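Local coordinates for protein Methylcobalamin\: coenzyme M methyltransferase (Methanosarcina mazei, PDB 4AY7) that probably catalyses zinc-dependent transfer of a methyl group from a methylated corrinoid to coenzyme M, a step of methanogenesis, at residues 149-154 with 206-211; 180-185 with 225-230; 195-200 with 238-243. All coordinates share one frame; numbering follows the deposited sequence.

Contact 1 of 3, residues 149-154 with 206-211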
ATOM      1  N   PRO A 149     -15.168  -0.919  -3.577  1.00 21.22           N
ATOM      2  CA  PRO A 149     -14.061  -1.803  -3.238  1.00 20.68           C
ATOM      3  C   PRO A 149     -13.325  -1.367  -1.943  1.00 20.02           C
ATOM      4  O   PRO A 149     -13.213  -0.197  -1.679  1.00 20.02           O
ATOM      5  CB  PRO A 149     -13.147  -1.660  -4.446  1.00 20.64           C
ATOM      6  CG  PRO A 149     -13.308  -0.253  -4.883  1.00 20.58           C
ATOM      7  CD  PRO A 149     -14.777   0.073  -4.608  1.00 21.20           C
ATOM      8  N   ILE A 150     -12.780  -2.324  -1.210  1.00 19.76           N
ATOM      9  CA  ILE A 150     -12.031  -2.126   0.003  1.00 18.95           C
ATOM     10  C   ILE A 150     -10.647  -2.588  -0.299  1.00 18.22           C
ATOM     11  O   ILE A 150     -10.454  -3.700  -0.742  1.00 18.29           O
ATOM     12  CB  ILE A 150     -12.586  -2.930   1.195  1.00 19.42           C
ATOM     13  CG1 ILE A 150     -14.019  -2.521   1.469  1.00 19.95           C
ATOM     14  CG2 ILE A 150     -11.692  -2.750   2.445  1.00 18.39           C
ATOM     15  CD1 ILE A 150     -14.653  -3.303   2.608  1.00 21.07           C
ATOM     16  N   VAL A 151      -9.708  -1.660  -0.168  1.00 17.83           N
ATOM     17  CA  VAL A 151      -8.301  -1.944  -0.309  1.00 17.78           C
ATOM     18  C   VAL A 151      -7.619  -2.128   1.088  1.00 18.09           C
ATOM     19  O   VAL A 151      -7.642  -1.246   1.928  1.00 18.40           O
ATOM     20  CB  VAL A 151      -7.616  -0.790  -1.016  1.00 17.52           C
ATOM     21  CG1 VAL A 151      -6.153  -1.154  -1.168  1.00 17.44           C
ATOM     22  CG2 VAL A 151      -8.267  -0.539  -2.401  1.00 18.77           C
ATOM     23  N   GLY A 152      -7.076  -3.302   1.319  1.00 17.93           N
ATOM     24  CA  GLY A 152      -6.307  -3.595   2.461  1.00 18.01           C
ATOM     25  C   GLY A 152      -4.843  -3.344   2.234  1.00 17.71           C
ATOM     26  O   GLY A 152      -4.207  -4.022   1.468  1.00 18.20           O
ATOM     27  N   GLY A 153      -4.297  -2.429   3.016  1.00 17.92           N
ATOM     28  CA  GLY A 153      -2.898  -2.084   2.964  1.00 18.18           C
ATOM     29  C   GLY A 153      -2.093  -2.764   4.016  1.00 18.10           C
ATOM     30  O   GLY A 153      -2.596  -3.010   5.153  1.00 19.46           O
ATOM     31  N   MET A 154      -0.843  -3.076   3.690  1.00 18.12           N
ATOM     32  CA  MET A 154       0.060  -3.662   4.664  1.00 18.80           C
ATOM     33  C   MET A 154       1.488  -3.516   4.193  1.00 18.86           C
ATOM     34  O   MET A 154       1.757  -3.349   3.012  1.00 17.58           O
ATOM     35  CB  MET A 154      -0.273  -5.125   4.899  1.00 19.46           C
ATOM     36  CG  MET A 154      -0.298  -5.909   3.611  1.00 19.66           C
ATOM     37  SD  MET A 154      -0.689  -7.679   3.727  1.00 21.47           S
ATOM     38  CE  MET A 154       0.898  -8.317   4.244  1.00 20.65           C
ATOM     39  N   VAL A 206      -8.825  -5.833  -2.831  1.00 18.95           N
ATOM     40  CA  VAL A 206      -7.480  -5.666  -3.327  1.00 18.25           C
ATOM     41  C   VAL A 206      -6.577  -5.665  -2.108  1.00 17.64           C
ATOM     42  O   VAL A 206      -6.938  -5.031  -1.124  1.00 17.54           O
ATOM     43  CB  VAL A 206      -7.403  -4.299  -4.039  1.00 18.05           C
ATOM     44  CG1 VAL A 206      -5.953  -4.005  -4.450  1.00 18.07           C
ATOM     45  CG2 VAL A 206      -8.340  -4.278  -5.226  1.00 18.27           C
ATOM     46  N   ILE A 207      -5.409  -6.298  -2.166  1.00 17.53           N
ATOM     47  CA  ILE A 207      -4.416  -6.167  -1.109  1.00 17.54           C
ATOM     48  C   ILE A 207      -3.324  -5.390  -1.790  1.00 17.35           C
ATOM     49  O   ILE A 207      -2.829  -5.869  -2.787  1.00 16.45           O
ATOM     50  CB  ILE A 207      -3.856  -7.512  -0.514  1.00 17.91           C
ATOM     51  CG1 ILE A 207      -5.048  -8.326  -0.015  1.00 18.21           C
ATOM     52  CG2 ILE A 207      -2.804  -7.197   0.559  1.00 18.32           C
ATOM     53  CD1 ILE A 207      -5.833  -7.649   1.148  1.00 18.36           C
ATOM     54  N   ALA A 208      -2.967  -4.247  -1.214  1.00 16.88           N
ATOM     55  CA  ALA A 208      -1.861  -3.420  -1.614  1.00 17.23           C
ATOM     56  C   ALA A 208      -0.716  -3.413  -0.617  1.00 17.77           C
ATOM     57  O   ALA A 208      -0.863  -2.963   0.567  1.00 19.17           O
ATOM     58  CB  ALA A 208      -2.354  -2.006  -1.813  1.00 16.89           C
ATOM     59  N   ILE A 209       0.445  -3.940  -1.025  1.00 17.92           N
ATOM     60  CA  ILE A 209       1.536  -3.962  -0.112  1.00 17.77           C
ATOM     61  C   ILE A 209       2.491  -2.831  -0.394  1.00 17.11           C
ATOM     62  O   ILE A 209       2.745  -2.479  -1.537  1.00 16.65           O
ATOM     63  CB  ILE A 209       2.257  -5.307  -0.074  1.00 18.30           C
ATOM     64  CG1 ILE A 209       3.068  -5.556  -1.322  1.00 18.83           C
ATOM     65  CG2 ILE A 209       1.249  -6.454   0.221  1.00 18.88           C
ATOM     66  CD1 ILE A 209       3.837  -6.873  -1.317  1.00 18.80           C
ATOM     67  N   ALA A 210       3.029  -2.270   0.655  1.00 17.47           N
ATOM     68  CA  ALA A 210       4.007  -1.230   0.544  1.00 18.41           C
ATOM     69  C   ALA A 210       5.297  -1.803   1.048  1.00 19.96           C
ATOM     70  O   ALA A 210       5.373  -2.229   2.197  1.00 20.11           O
ATOM     71  CB  ALA A 210       3.569   0.018   1.305  1.00 19.40           C
ATOM     72  N   ASP A 211       6.331  -1.840   0.230  1.00 19.85           N
ATOM     73  CA  ASP A 211       7.516  -2.476   0.615  1.00 20.09           C
ATOM     74  C   ASP A 211       8.728  -1.597   0.426  1.00 20.75           C
ATOM     75  O   ASP A 211       9.566  -1.874  -0.400  1.00 20.35           O
ATOM     76  CB  ASP A 211       7.656  -3.811  -0.164  1.00 20.92           C
ATOM     77  CG  ASP A 211       8.232  -4.965   0.707  1.00 22.20           C
ATOM     78  OD1 ASP A 211       8.912  -4.628   1.697  1.00 22.50           O
ATOM     79  OD2 ASP A 211       8.054  -6.193   0.367  1.00 22.34           O
TER
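Val151 to Met154 and Val206 to Ile209 run side by side as neighbouring parallel strands in the wall of a TIM barrel, close to the centre of the folded chain. The 51 residues that join them are largely helical, so the two strands are the ends of a beta-alpha-beta crossover. In register Val151 lies beside Val206, Gly152 beside Ile207, Gly153 beside Ala208 and Met154 beside Ile209. The bonding is the staggered pattern of parallel strands: Gly152 N gives to Val206 O at 3.0 Å, Gly152 O takes Ala208 N, Met154 N gives to Ala208 O, and Met154 O takes Ala210 N at 2.9 Å. The bond from Val206 N to Ile150 O, at the start of the pair, is weak. CA-H groups of Val151 and Gly153 also lean on the carbonyls of Val206 and Ala208.

The two faces differ. On one, Val206 lies alongside Val151 and reaches helix 15-24, while Ala208 offers only a methyl, CB, which Val151 CG1 meets at 3.9 Å; beta-branched valines suit extended backbone. On the other, Ile207, Met154 and Ile209 face helices 178-202 and 221-238. Gly152 belongs to this second face, where a beta carbon would stand a tight 3.2 Å from Ile207 CD1, so glycine lets the isoleucine lie close to the strand. Farther along, the side chain of Ala210 comes within about 6 Å of the zinc ion, a small residue beside the metal site.

Met154 holds CG between its backbone N and carbonyl carbon (chi1 54°), which sets CG beside Ile209 CG2 at 3.8 Å. The extended chi2 then carries Met154 SD on to Ile207 CG2, also at 3.8 Å.

Contact 2 of 3, residues 180-185 with 225-230; sequences LLEQAL and RQFLKS
Leu181 and Phe227 cross at about a right angle where two nearly parallel outer helices of the TIM barrel meet, their short segments inclined by 11° with axes 10.8 Å apart. The leucine methyl CD2 sits over one face of the phenylalanine ring in a CH-pi contact, 3.8 Å from the centroid and 19° off the normal. Leu181 reaches the ring because chi1 of -168° swings its CG opposite the backbone N. The other face of the ring carries CG of Gln226, its own neighbour, so the flat ring is clamped between two aliphatic groups. Phenylalanine suits the place because its flat ring gives the leucine methyl a broad face to rest on.

Glu182 approaches the same ring obliquely with its CG, and its carboxylate is turned obliquely to the ring plane. The charged end is held by a salt bridge to Arg231, which also donates to Phe227 O, tying the rim of the interface to the backbone of helix 221-238.

Deeper in, leucines replace the ring, and Phe170 of helix 167-176 packs on both Leu181 and Leu185. Leu185 CD1 lies 4.1 Å from Phe227 CB and 4.0 Å from Leu228 CD2.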
ATOM      1  N   LEU A 180      20.683 -16.447   6.790  1.00 31.61           N
ATOM      2  CA  LEU A 180      19.838 -15.756   7.753  1.00 30.93           C
ATOM      3  C   LEU A 180      18.878 -14.757   7.071  1.00 27.96           C
ATOM      4  O   LEU A 180      17.685 -14.658   7.342  1.00 26.01           O
ATOM      5  CB  LEU A 180      20.691 -15.044   8.844  1.00 31.88           C
ATOM      6  CG  LEU A 180      21.528 -15.871   9.811  1.00 33.09           C
ATOM      7  CD1 LEU A 180      22.324 -14.889  10.670  1.00 35.09           C
ATOM      8  CD2 LEU A 180      20.694 -16.787  10.704  1.00 33.26           C
ATOM      9  N   LEU A 181      19.433 -14.005   6.163  1.00 27.97           N
ATOM     10  CA  LEU A 181      18.624 -13.222   5.258  1.00 27.12           C
ATOM     11  C   LEU A 181      17.444 -14.024   4.659  1.00 26.01           C
ATOM     12  O   LEU A 181      16.266 -13.584   4.746  1.00 22.94           O
ATOM     13  CB  LEU A 181      19.450 -12.639   4.126  1.00 27.71           C
ATOM     14  CG  LEU A 181      18.651 -11.604   3.360  1.00 27.65           C
ATOM     15  CD1 LEU A 181      18.926 -10.203   3.866  1.00 27.29           C
ATOM     16  CD2 LEU A 181      19.021 -11.683   1.878  1.00 27.88           C
ATOM     17  N   GLU A 182      17.746 -15.189   4.071  1.00 25.15           N
ATOM     18  CA  GLU A 182      16.678 -16.031   3.542  1.00 26.39           C
ATOM     19  C   GLU A 182      15.708 -16.629   4.505  1.00 25.02           C
ATOM     20  O   GLU A 182      14.507 -16.684   4.221  1.00 24.08           O
ATOM     21  CB  GLU A 182      17.228 -17.152   2.656  1.00 29.20           C
ATOM     22  CG  GLU A 182      17.799 -16.649   1.347  1.00 31.02           C
ATOM     23  CD  GLU A 182      18.094 -17.833   0.420  1.00 35.40           C
ATOM     24  OE1 GLU A 182      17.203 -18.716   0.199  1.00 36.84           O
ATOM     25  OE2 GLU A 182      19.249 -17.912  -0.019  1.00 39.85           O
ATOM     26  N   GLN A 183      16.185 -17.017   5.679  1.00 25.03           N
ATOM     27  CA  GLN A 183      15.258 -17.515   6.702  1.00 25.08           C
ATOM     28  C   GLN A 183      14.277 -16.438   7.122  1.00 23.96           C
ATOM     29  O   GLN A 183      13.087 -16.712   7.249  1.00 23.50           O
ATOM     30  CB  GLN A 183      16.018 -18.010   7.911  1.00 26.88           C
ATOM     31  CG  GLN A 183      15.123 -18.804   8.806  1.00 29.44           C
ATOM     32  CD  GLN A 183      15.861 -19.324  10.010  1.00 32.25           C
ATOM     33  OE1 GLN A 183      17.129 -19.302  10.090  1.00 34.65           O
ATOM     34  NE2 GLN A 183      15.084 -19.843  10.950  1.00 35.35           N
ATOM     35  N   ALA A 184      14.768 -15.214   7.322  1.00 22.71           N
ATOM     36  CA  ALA A 184      13.863 -14.105   7.694  1.00 22.19           C
ATOM     37  C   ALA A 184      12.818 -13.762   6.640  1.00 21.24           C
ATOM     38  O   ALA A 184      11.620 -13.538   6.936  1.00 20.05           O
ATOM     39  CB  ALA A 184      14.689 -12.868   8.048  1.00 21.76           C
ATOM     40  N   LEU A 185      13.278 -13.672   5.395  1.00 21.41           N
ATOM     41  CA  LEU A 185      12.404 -13.455   4.261  1.00 21.04           C
ATOM     42  C   LEU A 185      11.358 -14.533   4.182  1.00 21.38           C
ATOM     43  O   LEU A 185      10.200 -14.224   4.033  1.00 21.03           O
ATOM     44  CB  LEU A 185      13.225 -13.417   2.981  1.00 21.27           C
ATOM     45  CG  LEU A 185      14.065 -12.138   2.861  1.00 21.35           C
ATOM     46  CD1 LEU A 185      15.087 -12.256   1.723  1.00 21.99           C
ATOM     47  CD2 LEU A 185      13.143 -10.961   2.575  1.00 20.79           C
ATOM     48  N   ARG A 225      16.827  -8.915  -7.301  1.00 22.82           N
ATOM     49  CA  ARG A 225      16.686 -10.059  -8.227  1.00 24.43           C
ATOM     50  C   ARG A 225      17.136 -11.352  -7.609  1.00 25.08           C
ATOM     51  O   ARG A 225      16.511 -12.372  -7.812  1.00 25.92           O
ATOM     52  CB  ARG A 225      17.403  -9.826  -9.548  1.00 25.57           C
ATOM     53  CG  ARG A 225      16.686  -8.771 -10.376  1.00 26.19           C
ATOM     54  CD  ARG A 225      17.449  -8.470 -11.622  1.00 28.27           C
ATOM     55  NE  ARG A 225      18.677  -7.686 -11.443  1.00 29.68           N
ATOM     56  CZ  ARG A 225      18.751  -6.368 -11.541  1.00 29.80           C
ATOM     57  NH1 ARG A 225      17.675  -5.616 -11.757  1.00 30.57           N
ATOM     58  NH2 ARG A 225      19.929  -5.812 -11.430  1.00 31.18           N
ATOM     59  N   GLN A 226      18.166 -11.315  -6.788  1.00 25.53           N
ATOM     60  CA  GLN A 226      18.693 -12.543  -6.226  1.00 26.65           C
ATOM     61  C   GLN A 226      17.804 -13.122  -5.092  1.00 25.45           C
ATOM     62  O   GLN A 226      17.608 -14.379  -5.020  1.00 24.82           O
ATOM     63  CB  GLN A 226      20.083 -12.335  -5.653  1.00 28.03           C
ATOM     64  CG  GLN A 226      20.504 -13.666  -5.114  1.00 30.28           C
ATOM     65  CD  GLN A 226      21.983 -13.795  -4.906  1.00 33.21           C
ATOM     66  OE1 GLN A 226      22.729 -12.796  -4.949  1.00 36.02           O
ATOM     67  NE2 GLN A 226      22.408 -15.007  -4.579  1.00 34.55           N
ATOM     68  N   PHE A 227      17.306 -12.225  -4.213  1.00 23.14           N
ATOM     69  CA  PHE A 227      16.579 -12.641  -2.983  1.00 22.64           C
ATOM     70  C   PHE A 227      15.133 -12.205  -2.790  1.00 21.88           C
ATOM     71  O   PHE A 227      14.336 -12.941  -2.182  1.00 21.54           O
ATOM     72  CB  PHE A 227      17.298 -12.172  -1.714  1.00 23.09           C
ATOM     73  CG  PHE A 227      18.753 -12.548  -1.650  1.00 23.50           C
ATOM     74  CD1 PHE A 227      19.128 -13.840  -1.438  1.00 24.22           C
ATOM     75  CD2 PHE A 227      19.739 -11.568  -1.785  1.00 23.97           C
ATOM     76  CE1 PHE A 227      20.473 -14.162  -1.386  1.00 25.00           C
ATOM     77  CE2 PHE A 227      21.077 -11.885  -1.765  1.00 24.78           C
ATOM     78  CZ  PHE A 227      21.446 -13.171  -1.554  1.00 25.29           C
ATOM     79  N   LEU A 228      14.797 -11.017  -3.292  1.00 21.62           N
ATOM     80  CA  LEU A 228      13.508 -10.373  -2.956  1.00 20.60           C
ATOM     81  C   LEU A 228      12.420 -10.776  -3.906  1.00 20.90           C
ATOM     82  O   LEU A 228      11.314 -11.087  -3.478  1.00 21.98           O
ATOM     83  CB  LEU A 228      13.713  -8.884  -2.882  1.00 20.47           C
ATOM     84  CG  LEU A 228      14.861  -8.373  -1.990  1.00 20.68           C
ATOM     85  CD1 LEU A 228      14.844  -6.816  -1.896  1.00 20.42           C
ATOM     86  CD2 LEU A 228      14.870  -9.053  -0.579  1.00 20.77           C
ATOM     87  N   LYS A 229      12.724 -10.817  -5.208  1.00 21.87           N
ATOM     88  CA  LYS A 229      11.737 -11.099  -6.245  1.00 21.99           C
ATOM     89  C   LYS A 229      10.973 -12.398  -5.963  1.00 21.24           C
ATOM     90  O   LYS A 229       9.748 -12.421  -6.059  1.00 21.01           O
ATOM     91  CB  LYS A 229      12.453 -11.192  -7.597  1.00 24.68           C
ATOM     92  CG  LYS A 229      11.544 -11.285  -8.780  1.00 26.40           C
ATOM     93  CD  LYS A 229      12.374 -11.069 -10.052  1.00 29.52           C
ATOM     94  CE  LYS A 229      11.719 -11.669 -11.255  1.00 32.92           C
ATOM     95  NZ  LYS A 229      12.214 -11.061 -12.559  1.00 37.13           N
ATOM     96  N   SER A 230      11.699 -13.452  -5.592  1.00 20.81           N
ATOM     97  CA  SER A 230      11.042 -14.746  -5.351  1.00 21.56           C
ATOM     98  C   SER A 230      10.035 -14.740  -4.230  1.00 21.58           C
ATOM     99  O   SER A 230       8.979 -15.412  -4.353  1.00 21.92           O
ATOM    100  CB  SER A 230      12.043 -15.927  -5.175  1.00 22.02           C
ATOM    101  OG  SER A 230      12.809 -15.692  -4.005  1.00 22.22           O
TER

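Contact 3 of 3, residues 195-200 with 238-243; sequences YANAMV and SVNSVT
Across from helical residues 195-200 the chain leaves helix 221-238 at Val239 and turns toward the strand that follows, bringing the CA of Val239 to 5.8 Å from that of Asn197. The side chain of Asn197 grips this turn with both ends of its amide. Its OD1 accepts the backbone N of Asn240 at 2.8 Å, with the donor lying in the plane of the carboxamide carbonyl and an N-H...O angle of 167°. Its ND2 gives an almost perfectly straight bond (179°) to Ser238 O at 3.1 Å; the acceptor lies in the amide plane of Asn197, although the donor is tilted from the plane of the Ser238 carbonyl. Asparagine suits the place because one flat group supplies a donor and an acceptor together, and two bonds fix its rotation. With an alanine here, Ser238 O and Asn240 N would probably lose these mates, and the turn between them would be likely to become less firmly set against the helix.

The amide of Asn240 runs nearly parallel to that of Asn197, 14° apart; although Asn240 ND2 comes near Asn197 OD1, the angle is too poor for a hydrogen bond.

Apolar contacts border the polar grip. Ala196 CB meets Val239 CG2 at 3.7 Å, a small methyl fitting a buried spot where the backbones come close. One turn on, Val200 lays its two methyls against successive residues of the loop: CG1 touches Asn240 O, and CG2 rests 3.5 Å from Ser241 OG. That hydroxyl is itself engaged, donating to Val242 O from above the carbonyl plane.

Ser238 OG turns back to Lys234 O within its own helix. A side chain of one helix that bonds the backbone just where the next helix ends thus fastens an alpha-to-beta loop of the TIM barrel.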
ATOM      1  N   TYR A 195      -1.778 -13.008   6.820  1.00 17.84           N
ATOM      2  CA  TYR A 195      -2.505 -11.747   7.166  1.00 17.81           C
ATOM      3  C   TYR A 195      -3.276 -11.225   5.969  1.00 17.78           C
ATOM      4  O   TYR A 195      -4.457 -10.879   6.067  1.00 18.81           O
ATOM      5  CB  TYR A 195      -1.498 -10.712   7.618  1.00 17.43           C
ATOM      6  CG  TYR A 195      -2.068  -9.327   7.944  1.00 17.45           C
ATOM      7  CD1 TYR A 195      -3.302  -9.174   8.564  1.00 17.71           C
ATOM      8  CD2 TYR A 195      -1.354  -8.187   7.639  1.00 17.31           C
ATOM      9  CE1 TYR A 195      -3.820  -7.915   8.871  1.00 17.99           C
ATOM     10  CE2 TYR A 195      -1.814  -6.898   7.996  1.00 17.68           C
ATOM     11  CZ  TYR A 195      -3.071  -6.777   8.596  1.00 18.00           C
ATOM     12  OH  TYR A 195      -3.587  -5.551   8.895  1.00 18.34           O
ATOM     13  N   ALA A 196      -2.624 -11.205   4.814  1.00 17.48           N
ATOM     14  CA  ALA A 196      -3.291 -10.758   3.564  1.00 17.24           C
ATOM     15  C   ALA A 196      -4.590 -11.558   3.290  1.00 17.94           C
ATOM     16  O   ALA A 196      -5.635 -10.977   3.078  1.00 18.04           O
ATOM     17  CB  ALA A 196      -2.318 -10.876   2.378  1.00 16.79           C
ATOM     18  N   ASN A 197      -4.523 -12.887   3.319  1.00 18.39           N
ATOM     19  CA  ASN A 197      -5.697 -13.685   3.171  1.00 19.07           C
ATOM     20  C   ASN A 197      -6.765 -13.490   4.169  1.00 19.99           C
ATOM     21  O   ASN A 197      -7.970 -13.620   3.847  1.00 20.64           O
ATOM     22  CB  ASN A 197      -5.344 -15.184   2.959  1.00 19.89           C
ATOM     23  CG  ASN A 197      -4.749 -15.478   1.574  1.00 20.14           C
ATOM     24  OD1 ASN A 197      -5.137 -14.880   0.622  1.00 19.75           O
ATOM     25  ND2 ASN A 197      -3.794 -16.408   1.486  1.00 20.94           N
ATOM     26  N   ALA A 198      -6.372 -13.194   5.425  1.00 19.89           N
ATOM     27  CA  ALA A 198      -7.340 -12.806   6.421  1.00 20.40           C
ATOM     28  C   ALA A 198      -8.063 -11.544   6.059  1.00 20.12           C
ATOM     29  O   ALA A 198      -9.271 -11.449   6.314  1.00 20.94           O
ATOM     30  CB  ALA A 198      -6.715 -12.642   7.819  1.00 19.96           C
ATOM     31  N   MET A 199      -7.347 -10.523   5.605  1.00 19.68           N
ATOM     32  CA  MET A 199      -8.041  -9.301   5.146  1.00 20.15           C
ATOM     33  C   MET A 199      -9.001  -9.603   3.988  1.00 20.58           C
ATOM     34  O   MET A 199     -10.119  -9.102   3.991  1.00 21.21           O
ATOM     35  CB  MET A 199      -7.062  -8.205   4.733  1.00 20.64           C
ATOM     36  CG  MET A 199      -6.301  -7.601   5.871  1.00 21.42           C
ATOM     37  SD  MET A 199      -5.447  -6.019   5.552  1.00 23.09           S
ATOM     38  CE  MET A 199      -3.989  -6.588   4.704  1.00 23.40           C
ATOM     39  N   VAL A 200      -8.600 -10.473   3.061  1.00 20.23           N
ATOM     40  CA  VAL A 200      -9.493 -10.885   2.006  1.00 22.01           C
ATOM     41  C   VAL A 200     -10.733 -11.536   2.590  1.00 23.67           C
ATOM     42  O   VAL A 200     -11.848 -11.189   2.183  1.00 23.98           O
ATOM     43  CB  VAL A 200      -8.781 -11.816   0.968  1.00 21.92           C
ATOM     44  CG1 VAL A 200      -9.782 -12.426  -0.024  1.00 23.29           C
ATOM     45  CG2 VAL A 200      -7.668 -11.044   0.223  1.00 21.50           C
ATOM     46  N   SER A 238       0.127 -16.533  -3.752  1.00 22.70           N
ATOM     47  CA  SER A 238      -0.549 -17.220  -2.660  1.00 22.51           C
ATOM     48  C   SER A 238      -1.743 -16.473  -2.060  1.00 21.99           C
ATOM     49  O   SER A 238      -2.497 -17.022  -1.235  1.00 22.06           O
ATOM     50  CB  SER A 238       0.475 -17.459  -1.574  1.00 22.67           C
ATOM     51  OG  SER A 238       1.652 -18.138  -2.075  1.00 23.61           O
ATOM     52  N   VAL A 239      -1.820 -15.192  -2.364  1.00 21.74           N
ATOM     53  CA  VAL A 239      -2.871 -14.307  -1.860  1.00 21.63           C
ATOM     54  C   VAL A 239      -4.085 -14.362  -2.782  1.00 22.67           C
ATOM     55  O   VAL A 239      -3.973 -14.173  -4.011  1.00 22.07           O
ATOM     56  CB  VAL A 239      -2.338 -12.886  -1.727  1.00 21.49           C
ATOM     57  CG1 VAL A 239      -3.449 -11.891  -1.370  1.00 20.58           C
ATOM     58  CG2 VAL A 239      -1.302 -12.865  -0.610  1.00 22.23           C
ATOM     59  N   ASN A 240      -5.235 -14.593  -2.172  1.00 23.72           N
ATOM     60  CA  ASN A 240      -6.487 -14.902  -2.873  1.00 24.89           C
ATOM     61  C   ASN A 240      -7.277 -13.668  -3.303  1.00 24.24           C
ATOM     62  O   ASN A 240      -8.471 -13.591  -3.118  1.00 23.78           O
ATOM     63  CB  ASN A 240      -7.307 -15.872  -1.987  1.00 27.18           C
ATOM     64  CG  ASN A 240      -6.558 -17.199  -1.830  1.00 28.40           C
ATOM     65  OD1 ASN A 240      -6.076 -17.710  -2.808  1.00 34.52           O
ATOM     66  ND2 ASN A 240      -6.380 -17.666  -0.662  1.00 32.76           N
ATOM     67  N   SER A 241      -6.576 -12.686  -3.854  1.00 24.03           N
ATOM     68  CA  SER A 241      -7.242 -11.498  -4.451  1.00 23.34           C
ATOM     69  C   SER A 241      -6.291 -10.850  -5.444  1.00 22.27           C
ATOM     70  O   SER A 241      -5.081 -11.188  -5.500  1.00 21.36           O
ATOM     71  CB  SER A 241      -7.599 -10.437  -3.375  1.00 24.87           C
ATOM     72  OG  SER A 241      -6.409  -9.870  -2.827  1.00 24.07           O
ATOM     73  N   VAL A 242      -6.847  -9.892  -6.178  1.00 20.77           N
ATOM     74  CA  VAL A 242      -6.054  -8.903  -6.861  1.00 20.38           C
ATOM     75  C   VAL A 242      -5.123  -8.224  -5.877  1.00 19.24           C
ATOM     76  O   VAL A 242      -5.480  -7.969  -4.696  1.00 18.89           O
ATOM     77  CB  VAL A 242      -6.972  -7.922  -7.642  1.00 20.36           C
ATOM     78  CG1 VAL A 242      -6.183  -6.688  -8.120  1.00 20.40           C
ATOM     79  CG2 VAL A 242      -7.708  -8.697  -8.777  1.00 20.98           C
ATOM     80  N   THR A 243      -3.857  -8.117  -6.297  1.00 19.14           N
ATOM     81  CA  THR A 243      -2.834  -7.454  -5.492  1.00 18.47           C
ATOM     82  C   THR A 243      -2.131  -6.310  -6.245  1.00 17.91           C
ATOM     83  O   THR A 243      -2.075  -6.289  -7.493  1.00 17.80           O
ATOM     84  CB  THR A 243      -1.772  -8.439  -5.008  1.00 18.93           C
ATOM     85  OG1 THR A 243      -1.175  -9.015  -6.136  1.00 18.82           O
ATOM     86  CG2 THR A 243      -2.335  -9.585  -4.127  1.00 18.60           C
TER

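In the fold
All three contacts belong to one run of the beta/alpha barrel. Contact 1 is its buried wall, joined by backbone bonds and backed by aliphatic side chains. Contact 3 lies only 9 Å away between centres and is partly buried; it touches contact 1 through a probable hydrogen bond from Ile207 N to Val242 O and through Met154 packing on Met199. Contact 2 lies more than 20 Å from the other two, centre to centre, in the helical layer, where its apolar interior gives way to a charged rim. Contacts 2 and 3 use separate parts of helix 178-202: contact 2 has no hydrogen bond between its two segments, its charged partner Arg231 lying just beyond them, whereas contact 3 relies on an amide.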